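PDB 4EHT: 2-hydroxyisocaproyl-CoA dehydratase activator from Clostridium difficile, which uses ATP hydrolysis to drive transfer of one electron from a [4Fe-4S] cluster, shared by its homodimer, to (R)-2-hydroxyisocaproyl-CoA dehydratase. Local coordinates for residues Q155-I160 against I185-H190; G215-S220 against D238-T243. One frame throughout, in Å; residues are numbered along the deposited sequence.

Contact 1: residues Q155-I160 against I185-H190; sequences QNEVSI and IVAGIH
The carbonyl oxygen of V158 is gripped from two directions, by a water and by a carbon of the helix backbone. Water 1 donates to V158 O at 3.0 Å and also to I185 O, while the CA of G188 makes a CA-H...O contact of 3.3 Å with V158 O, the angle at the hydrogen being 156°. In this actin-like ATPase fold, the irregular loop 155-160, part of the connection between helices 147-151 and 165-177, packs on the turn of the long helix 182-204 at G188. There the absence of a side chain lets the loop come down onto the helix backbone itself.

A second water bridges differently, accepting from I160 N and donating 2.8 Å to G188 O. The carbonyls of I185 and G188 are therefore both linked to the loop through solvent, and the two waters make the polar link between the two backbones. E157 lies alongside the same turn. With its CG anti to the backbone N (chi1 167°) and the chain extended beyond it, CG rests 3.5 Å from G188 CA, its CB meets the CB of A187, and the carboxylate runs on to a hydrogen bond between OE1 and T191 OG1, one helical turn past A187. D184, just ahead of the helical segment, holds the loop through backbone bonding to V158 and by its OD1 on N156 N.

Beyond the glycine the packing turns apolar. I160, whose side chain also touches A168 and E171 of helix 165-177, the helix that follows the cluster ligand C164, sends its terminal methyl CD1 to 4.0 Å from I189 CG1.

Contact 2: residues G215-S220 against D238-T243; sequences GVARNS and DIPQLT. With ADP (adenosine-5'-diphosphate), chain D.
The guanidinium of R218 has the adenine amino group over one face, ADP N6 standing 3.2 Å above its centre, and the amide oxygen of Q241 at its edge. That edge contact is a hydrogen bond of 3.1 Å from R218 NH1 to Q241 OE1. The donor lies nearly on the extension of the amide C=O (170°), although the oxygen is tilted 18° out of the guanidinium plane and the two flat groups are turned 46° apart.

These loops belong to the nucleotide site of the actin-like ATPase fold. A bend at chi3 brings the arginine tip to the N6/N7 edge of the adenine, with its CB against the base near N1 and C6. The side chains of R218 and P240 cross at about a right angle, R218 CG lying 3.7 Å from P240 CG. The CB of A217 packs against the same proline.

Q241 reaches past G215, and its NE2 donates 2.8 Å to ADP O1A. G215 N bonds ADP O2A at 3.0 Å, so a side chain holds one non-bridging alpha-phosphate oxygen and a backbone N-H the other. The amide's two bonds are consistent with a single orientation and probably link the phosphate grip to the placing of R218 beside the adenine amino group.

Followed from the N terminus, the chain first closes contact 1, where the loop after helix 147-151 meets helix 182-204 once helix 165-177 has been traversed. Helix 182-204 runs on to strand 210-213, and contact 2 then closes a second loop around helix 220-230, at the start of helix 243-260. The two are in series, neither nesting nor crossing, with centres about 22 Å apart. Contact 1 fastens the loop ahead of C164 to helix 182-204 on the cluster side of the chain, whereas contact 2 joins two loops at the nucleotide. They touch where H190 NE2 packs 3.0 Å from N219 ND2, so H190, on helix 182-204, touches the loop that flanks the ADP.

Contact 1: residues Q155-I160 against I185-H190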
ATOM      1  N   GLN A 155      21.005 -17.696  -1.705  1.00 25.70           N
ATOM      2  CA  GLN A 155      21.195 -18.632  -2.801  1.00 31.15           C
ATOM      3  C   GLN A 155      19.846 -19.102  -3.362  1.00 31.36           C
ATOM      4  O   GLN A 155      19.770 -19.606  -4.479  1.00 31.40           O
ATOM      5  CB  GLN A 155      22.005 -19.830  -2.321  1.00 28.34           C
ATOM      6  CG  GLN A 155      23.481 -19.493  -1.939  1.00 20.71           C
ATOM      7  CD  GLN A 155      24.067 -20.639  -1.153  1.00 29.76           C
ATOM      8  OE1 GLN A 155      24.013 -20.646   0.066  1.00 29.39           O
ATOM      9  NE2 GLN A 155      24.547 -21.655  -1.860  1.00 24.40           N
ATOM     10  N   ASN A 156      18.790 -18.975  -2.571  1.00 25.04           N
ATOM     11  CA  ASN A 156      17.455 -19.377  -3.033  1.00 26.03           C
ATOM     12  C   ASN A 156      16.392 -18.421  -2.511  1.00 24.40           C
ATOM     13  O   ASN A 156      15.734 -18.672  -1.506  1.00 24.47           O
ATOM     14  CB  ASN A 156      17.167 -20.826  -2.639  1.00 31.88           C
ATOM     15  CG  ASN A 156      18.203 -21.791  -3.224  1.00 54.91           C
ATOM     16  OD1 ASN A 156      19.236 -22.032  -2.610  1.00 63.42           O
ATOM     17  ND2 ASN A 156      17.946 -22.310  -4.427  1.00 46.79           N
ATOM     18  N   GLU A 157      16.264 -17.302  -3.205  1.00 22.38           N
ATOM     19  CA  GLU A 157      15.338 -16.254  -2.827  1.00 20.82           C
ATOM     20  C   GLU A 157      13.946 -16.809  -2.500  1.00 24.63           C
ATOM     21  O   GLU A 157      13.415 -17.657  -3.214  1.00 27.08           O
ATOM     22  CB  GLU A 157      15.232 -15.253  -3.973  1.00 32.52           C
ATOM     23  CG  GLU A 157      14.103 -14.290  -3.856  1.00 40.48           C
ATOM     24  CD  GLU A 157      14.005 -13.375  -5.057  1.00 41.93           C
ATOM     25  OE1 GLU A 157      15.052 -13.047  -5.648  1.00 30.53           O
ATOM     26  OE2 GLU A 157      12.875 -12.969  -5.386  1.00 50.81           O
ATOM     27  N   VAL A 158      13.364 -16.317  -1.414  1.00 22.32           N
ATOM     28  CA  VAL A 158      11.974 -16.619  -1.090  1.00 29.39           C
ATOM     29  C   VAL A 158      11.106 -15.568  -1.766  1.00 33.61           C
ATOM     30  O   VAL A 158      11.144 -14.390  -1.418  1.00 36.01           O
ATOM     31  CB  VAL A 158      11.728 -16.592   0.411  1.00 33.14           C
ATOM     32  CG1 VAL A 158      10.275 -16.861   0.708  1.00 44.29           C
ATOM     33  CG2 VAL A 158      12.626 -17.613   1.102  1.00 31.15           C
ATOM     34  N   SER A 159      10.338 -16.004  -2.750  1.00 34.65           N
ATOM     35  CA  SER A 159       9.606 -15.091  -3.587  1.00 45.90           C
ATOM     36  C   SER A 159       8.387 -14.586  -2.810  1.00 35.54           C
ATOM     37  O   SER A 159       7.850 -15.272  -1.945  1.00 29.04           O
ATOM     38  CB  SER A 159       9.197 -15.780  -4.889  1.00 53.87           C
ATOM     39  OG  SER A 159       8.828 -14.827  -5.870  1.00 64.95           O
ATOM     40  N   ILE A 160       7.995 -13.362  -3.105  1.00 38.03           N
ATOM     41  CA  ILE A 160       6.818 -12.756  -2.490  1.00 27.92           C
ATOM     42  C   ILE A 160       5.794 -12.645  -3.593  1.00 26.31           C
ATOM     43  O   ILE A 160       6.071 -12.052  -4.626  1.00 24.03           O
ATOM     44  CB  ILE A 160       7.184 -11.372  -1.946  1.00 29.64           C
ATOM     45  CG1 ILE A 160       8.274 -11.520  -0.869  1.00 33.56           C
ATOM     46  CG2 ILE A 160       5.932 -10.637  -1.430  1.00 31.99           C
ATOM     47  CD1 ILE A 160       8.646 -10.215  -0.180  1.00 38.19           C
ATOM     48  N   ILE A 185      14.903 -14.378   2.585  1.00 27.69           N
ATOM     49  CA  ILE A 185      13.726 -13.521   2.815  1.00 27.64           C
ATOM     50  C   ILE A 185      14.062 -12.102   2.365  1.00 29.00           C
ATOM     51  O   ILE A 185      13.289 -11.473   1.653  1.00 24.43           O
ATOM     52  CB  ILE A 185      13.280 -13.504   4.291  1.00 25.97           C
ATOM     53  CG1 ILE A 185      12.714 -14.862   4.704  1.00 28.98           C
ATOM     54  CG2 ILE A 185      12.174 -12.423   4.533  1.00 26.24           C
ATOM     55  CD1 ILE A 185      12.495 -14.996   6.207  1.00 37.66           C
ATOM     56  N   VAL A 186      15.227 -11.612   2.766  1.00 24.97           N
ATOM     57  CA  VAL A 186      15.669 -10.268   2.364  1.00 23.15           C
ATOM     58  C   VAL A 186      15.822 -10.126   0.837  1.00 23.22           C
ATOM     59  O   VAL A 186      15.339  -9.148   0.247  1.00 23.57           O
ATOM     60  CB  VAL A 186      16.968  -9.882   3.080  1.00 25.21           C
ATOM     61  CG1 VAL A 186      17.537  -8.566   2.525  1.00 21.52           C
ATOM     62  CG2 VAL A 186      16.720  -9.761   4.560  1.00 24.59           C
ATOM     63  N   ALA A 187      16.437 -11.108   0.184  1.00 22.79           N
ATOM     64  CA  ALA A 187      16.527 -11.115  -1.279  1.00 27.12           C
ATOM     65  C   ALA A 187      15.142 -10.998  -1.945  1.00 24.24           C
ATOM     66  O   ALA A 187      14.993 -10.346  -2.985  1.00 21.92           O
ATOM     67  CB  ALA A 187      17.244 -12.392  -1.780  1.00 27.53           C
ATOM     68  N   GLY A 188      14.131 -11.657  -1.384  1.00 21.28           N
ATOM     69  CA  GLY A 188      12.816 -11.612  -1.998  1.00 22.78           C
ATOM     70  C   GLY A 188      12.223 -10.224  -1.828  1.00 23.01           C
ATOM     71  O   GLY A 188      11.532  -9.707  -2.700  1.00 25.01           O
ATOM     72  N   ILE A 189      12.491  -9.630  -0.674  1.00 23.96           N
ATOM     73  CA  ILE A 189      12.079  -8.257  -0.385  1.00 24.98           C
ATOM     74  C   ILE A 189      12.691  -7.295  -1.401  1.00 24.22           C
ATOM     75  O   ILE A 189      12.011  -6.402  -1.932  1.00 23.09           O
ATOM     76  CB  ILE A 189      12.489  -7.894   1.051  1.00 28.97           C
ATOM     77  CG1 ILE A 189      11.568  -8.623   2.043  1.00 28.42           C
ATOM     78  CG2 ILE A 189      12.469  -6.382   1.277  1.00 28.91           C
ATOM     79  CD1 ILE A 189      12.091  -8.635   3.473  1.00 30.68           C
ATOM     80  N   HIS A 190      13.973  -7.489  -1.702  1.00 18.01           N
ATOM     81  CA  HIS A 190      14.670  -6.609  -2.628  1.00 21.76           C
ATOM     82  C   HIS A 190      14.109  -6.807  -4.000  1.00 19.85           C
ATOM     83  O   HIS A 190      13.947  -5.853  -4.769  1.00 22.61           O
ATOM     84  CB  HIS A 190      16.177  -6.915  -2.635  1.00 22.04           C
ATOM     85  CG  HIS A 190      16.885  -6.442  -1.404  1.00 24.84           C
ATOM     86  ND1 HIS A 190      18.131  -6.903  -1.035  1.00 24.35           N
ATOM     87  CD2 HIS A 190      16.513  -5.550  -0.450  1.00 23.99           C
ATOM     88  CE1 HIS A 190      18.498  -6.315   0.093  1.00 28.14           C
ATOM     89  NE2 HIS A 190      17.533  -5.494   0.470  1.00 27.43           N
TER
HETATM   90  O   HOH W   1      10.748 -12.939   1.209  1.00 36.84           O
HETATM   91  O   HOH W   2       9.887 -11.177  -4.412  1.00 27.93           O

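Contact 2: residues G215-S220 against D238-T243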
ATOM      1  N   GLY A 215      18.158   7.720  -0.997  1.00 24.38           N
ATOM      2  CA  GLY A 215      18.686   7.015   0.152  1.00 22.37           C
ATOM      3  C   GLY A 215      18.590   5.508  -0.006  1.00 27.06           C
ATOM      4  O   GLY A 215      19.370   4.778   0.601  1.00 25.20           O
ATOM      5  N   VAL A 216      17.635   5.035  -0.803  1.00 22.07           N
ATOM      6  CA  VAL A 216      17.465   3.584  -1.002  1.00 23.74           C
ATOM      7  C   VAL A 216      18.567   3.026  -1.907  1.00 30.38           C
ATOM      8  O   VAL A 216      18.885   1.846  -1.822  1.00 28.56           O
ATOM      9  CB  VAL A 216      16.082   3.223  -1.560  1.00 22.69           C
ATOM     10  CG1 VAL A 216      16.043   1.755  -2.073  1.00 20.45           C
ATOM     11  CG2 VAL A 216      15.014   3.446  -0.494  1.00 22.30           C
ATOM     12  N   ALA A 217      19.175   3.874  -2.740  1.00 24.36           N
ATOM     13  CA  ALA A 217      20.343   3.461  -3.540  1.00 23.80           C
ATOM     14  C   ALA A 217      21.563   3.121  -2.682  1.00 23.69           C
ATOM     15  O   ALA A 217      22.543   2.577  -3.194  1.00 24.68           O
ATOM     16  CB  ALA A 217      20.711   4.526  -4.542  1.00 25.14           C
ATOM     17  N   ARG A 218      21.518   3.423  -1.385  1.00 23.35           N
ATOM     18  CA  ARG A 218      22.595   3.014  -0.474  1.00 28.46           C
ATOM     19  C   ARG A 218      22.520   1.512  -0.148  1.00 28.05           C
ATOM     20  O   ARG A 218      23.438   0.937   0.418  1.00 23.24           O
ATOM     21  CB  ARG A 218      22.526   3.821   0.819  1.00 26.75           C
ATOM     22  CG  ARG A 218      22.754   5.318   0.601  1.00 33.45           C
ATOM     23  CD  ARG A 218      22.573   6.112   1.893  1.00 34.08           C
ATOM     24  NE  ARG A 218      23.661   5.885   2.835  1.00 37.39           N
ATOM     25  CZ  ARG A 218      23.732   6.444   4.041  1.00 64.55           C
ATOM     26  NH1 ARG A 218      22.771   7.264   4.454  1.00 75.47           N
ATOM     27  NH2 ARG A 218      24.763   6.182   4.834  1.00 61.88           N
ATOM     28  N   ASN A 219      21.385   0.909  -0.468  1.00 21.64           N
ATOM     29  CA  ASN A 219      21.184  -0.536  -0.316  1.00 21.11           C
ATOM     30  C   ASN A 219      21.673  -1.274  -1.568  1.00 23.96           C
ATOM     31  O   ASN A 219      20.998  -1.292  -2.601  1.00 24.83           O
ATOM     32  CB  ASN A 219      19.691  -0.818  -0.037  1.00 22.06           C
ATOM     33  CG  ASN A 219      19.386  -2.306   0.117  1.00 27.04           C
ATOM     34  OD1 ASN A 219      20.100  -3.161  -0.396  1.00 23.89           O
ATOM     35  ND2 ASN A 219      18.295  -2.608   0.805  1.00 25.42           N
ATOM     36  N   SER A 220      22.872  -1.861  -1.492  1.00 23.38           N
ATOM     37  CA  SER A 220      23.465  -2.504  -2.658  1.00 22.08           C
ATOM     38  C   SER A 220      22.652  -3.719  -3.126  1.00 23.46           C
ATOM     39  O   SER A 220      22.736  -4.100  -4.286  1.00 25.59           O
ATOM     40  CB  SER A 220      24.909  -2.973  -2.344  1.00 29.43           C
ATOM     41  OG  SER A 220      24.876  -4.061  -1.412  1.00 37.69           O
ATOM     42  N   ASP A 238      29.143   7.826  -5.105  1.00 31.48           N
ATOM     43  CA  ASP A 238      29.589   7.711  -3.722  1.00 37.45           C
ATOM     44  C   ASP A 238      28.567   8.218  -2.727  1.00 35.30           C
ATOM     45  O   ASP A 238      28.501   7.729  -1.600  1.00 33.15           O
ATOM     46  CB  ASP A 238      30.865   8.541  -3.522  1.00 46.37           C
ATOM     47  CG  ASP A 238      32.076   7.923  -4.182  1.00 64.59           C
ATOM     48  OD1 ASP A 238      32.051   6.703  -4.441  1.00 65.23           O
ATOM     49  OD2 ASP A 238      33.054   8.660  -4.434  1.00 76.56           O
ATOM     50  N   ILE A 239      27.793   9.222  -3.136  1.00 32.10           N
ATOM     51  CA  ILE A 239      26.881   9.913  -2.239  1.00 30.78           C
ATOM     52  C   ILE A 239      25.464   9.949  -2.830  1.00 34.00           C
ATOM     53  O   ILE A 239      24.917  11.012  -3.080  1.00 33.20           O
ATOM     54  CB  ILE A 239      27.360  11.368  -1.999  1.00 33.70           C
ATOM     55  CG1 ILE A 239      27.717  12.035  -3.336  1.00 32.96           C
ATOM     56  CG2 ILE A 239      28.581  11.386  -1.094  1.00 40.55           C
ATOM     57  CD1 ILE A 239      28.124  13.489  -3.204  1.00 40.56           C
ATOM     58  N   PRO A 240      24.863   8.775  -3.056  1.00 31.55           N
ATOM     59  CA  PRO A 240      23.577   8.724  -3.771  1.00 27.19           C
ATOM     60  C   PRO A 240      22.458   9.511  -3.097  1.00 22.65           C
ATOM     61  O   PRO A 240      21.577  10.019  -3.785  1.00 25.75           O
ATOM     62  CB  PRO A 240      23.221   7.224  -3.762  1.00 26.84           C
ATOM     63  CG  PRO A 240      24.001   6.651  -2.615  1.00 30.09           C
ATOM     64  CD  PRO A 240      25.290   7.444  -2.588  1.00 31.72           C
ATOM     65  N   GLN A 241      22.462   9.603  -1.776  1.00 26.30           N
ATOM     66  CA  GLN A 241      21.352  10.287  -1.108  1.00 28.26           C
ATOM     67  C   GLN A 241      21.492  11.821  -1.178  1.00 28.44           C
ATOM     68  O   GLN A 241      20.537  12.545  -0.879  1.00 26.16           O
ATOM     69  CB  GLN A 241      21.233   9.830   0.347  1.00 28.50           C
ATOM     70  CG  GLN A 241      19.898  10.182   0.988  1.00 31.62           C
ATOM     71  CD  GLN A 241      19.768   9.642   2.396  1.00 35.36           C
ATOM     72  OE1 GLN A 241      20.714   9.088   2.943  1.00 30.90           O
ATOM     73  NE2 GLN A 241      18.598   9.803   2.988  1.00 31.76           N
ATOM     74  N   LEU A 242      22.659  12.300  -1.612  1.00 24.82           N
ATOM     75  CA  LEU A 242      22.991  13.743  -1.548  1.00 27.55           C
ATOM     76  C   LEU A 242      23.015  14.465  -2.894  1.00 27.59           C
ATOM     77  O   LEU A 242      23.321  15.668  -2.957  1.00 32.00           O
ATOM     78  CB  LEU A 242      24.374  13.923  -0.888  1.00 25.86           C
ATOM     79  CG  LEU A 242      24.456  13.599   0.605  1.00 40.19           C
ATOM     80  CD1 LEU A 242      25.897  13.350   1.010  1.00 51.92           C
ATOM     81  CD2 LEU A 242      23.842  14.716   1.450  1.00 37.08           C
ATOM     82  N   THR A 243      22.713  13.753  -3.968  1.00 25.63           N
ATOM     83  CA  THR A 243      22.770  14.344  -5.303  1.00 27.85           C
ATOM     84  C   THR A 243      21.806  15.524  -5.507  1.00 30.71           C
ATOM     85  O   THR A 243      22.133  16.451  -6.257  1.00 25.99           O
ATOM     86  CB  THR A 243      22.542  13.292  -6.413  1.00 29.76           C
ATOM     87  OG1 THR A 243      21.338  12.559  -6.156  1.00 29.25           O
ATOM     88  CG2 THR A 243      23.738  12.307  -6.479  1.00 28.36           C
TER
HETATM   89  PB  ADP D 302      13.400  11.708   0.538  1.00 29.45           P
HETATM   90  O1B ADP D 302      13.328  12.262   1.926  1.00 31.52           O
HETATM   91  O2B ADP D 302      12.075  11.433  -0.120  1.00 26.73           O
HETATM   92  O3B ADP D 302      14.297  12.457  -0.417  1.00 26.19           O
HETATM   93  PA  ADP D 302      15.657   9.872   0.559  1.00 28.56           P
HETATM   94  O1A ADP D 302      16.390  10.713   1.563  1.00 30.12           O
HETATM   95  O2A ADP D 302      16.083   9.910  -0.879  1.00 25.33           O
HETATM   96  O3A ADP D 302      14.069  10.229   0.723  1.00 27.65           O
HETATM   97  O5' ADP D 302      15.718   8.365   1.060  1.00 30.52           O
HETATM   98  C5' ADP D 302      15.125   7.984   2.285  1.00 28.15           C
HETATM   99  C4' ADP D 302      15.162   6.463   2.345  1.00 28.55           C
HETATM  100  O4' ADP D 302      16.499   5.957   2.257  1.00 31.73           O
HETATM  101  C3' ADP D 302      14.587   5.979   3.670  1.00 33.24           C
HETATM  102  O3' ADP D 302      13.476   5.128   3.405  1.00 31.30           O
HETATM  103  C2' ADP D 302      15.749   5.249   4.321  1.00 40.29           C
HETATM  104  O2' ADP D 302      15.394   4.125   5.123  1.00 41.70           O
HETATM  105  C1' ADP D 302      16.628   4.851   3.152  1.00 37.62           C
HETATM  106  N9  ADP D 302      18.007   4.760   3.640  1.00 36.16           N
HETATM  107  C8  ADP D 302      18.624   5.768   4.288  1.00 35.90           C
HETATM  108  N7  ADP D 302      19.891   5.414   4.618  1.00 36.67           N
HETATM  109  C5  ADP D 302      20.092   4.150   4.180  1.00 34.41           C
HETATM  110  C6  ADP D 302      21.217   3.190   4.224  1.00 34.42           C
HETATM  111  N6  ADP D 302      22.382   3.563   4.815  1.00 31.28           N
HETATM  112  N1  ADP D 302      21.045   1.967   3.652  1.00 37.11           N
HETATM  113  C2  ADP D 302      19.862   1.637   3.078  1.00 39.50           C
HETATM  114  N3  ADP D 302      18.787   2.466   3.016  1.00 32.85           N
HETATM  115  C4  ADP D 302      18.838   3.717   3.539  1.00 35.93           C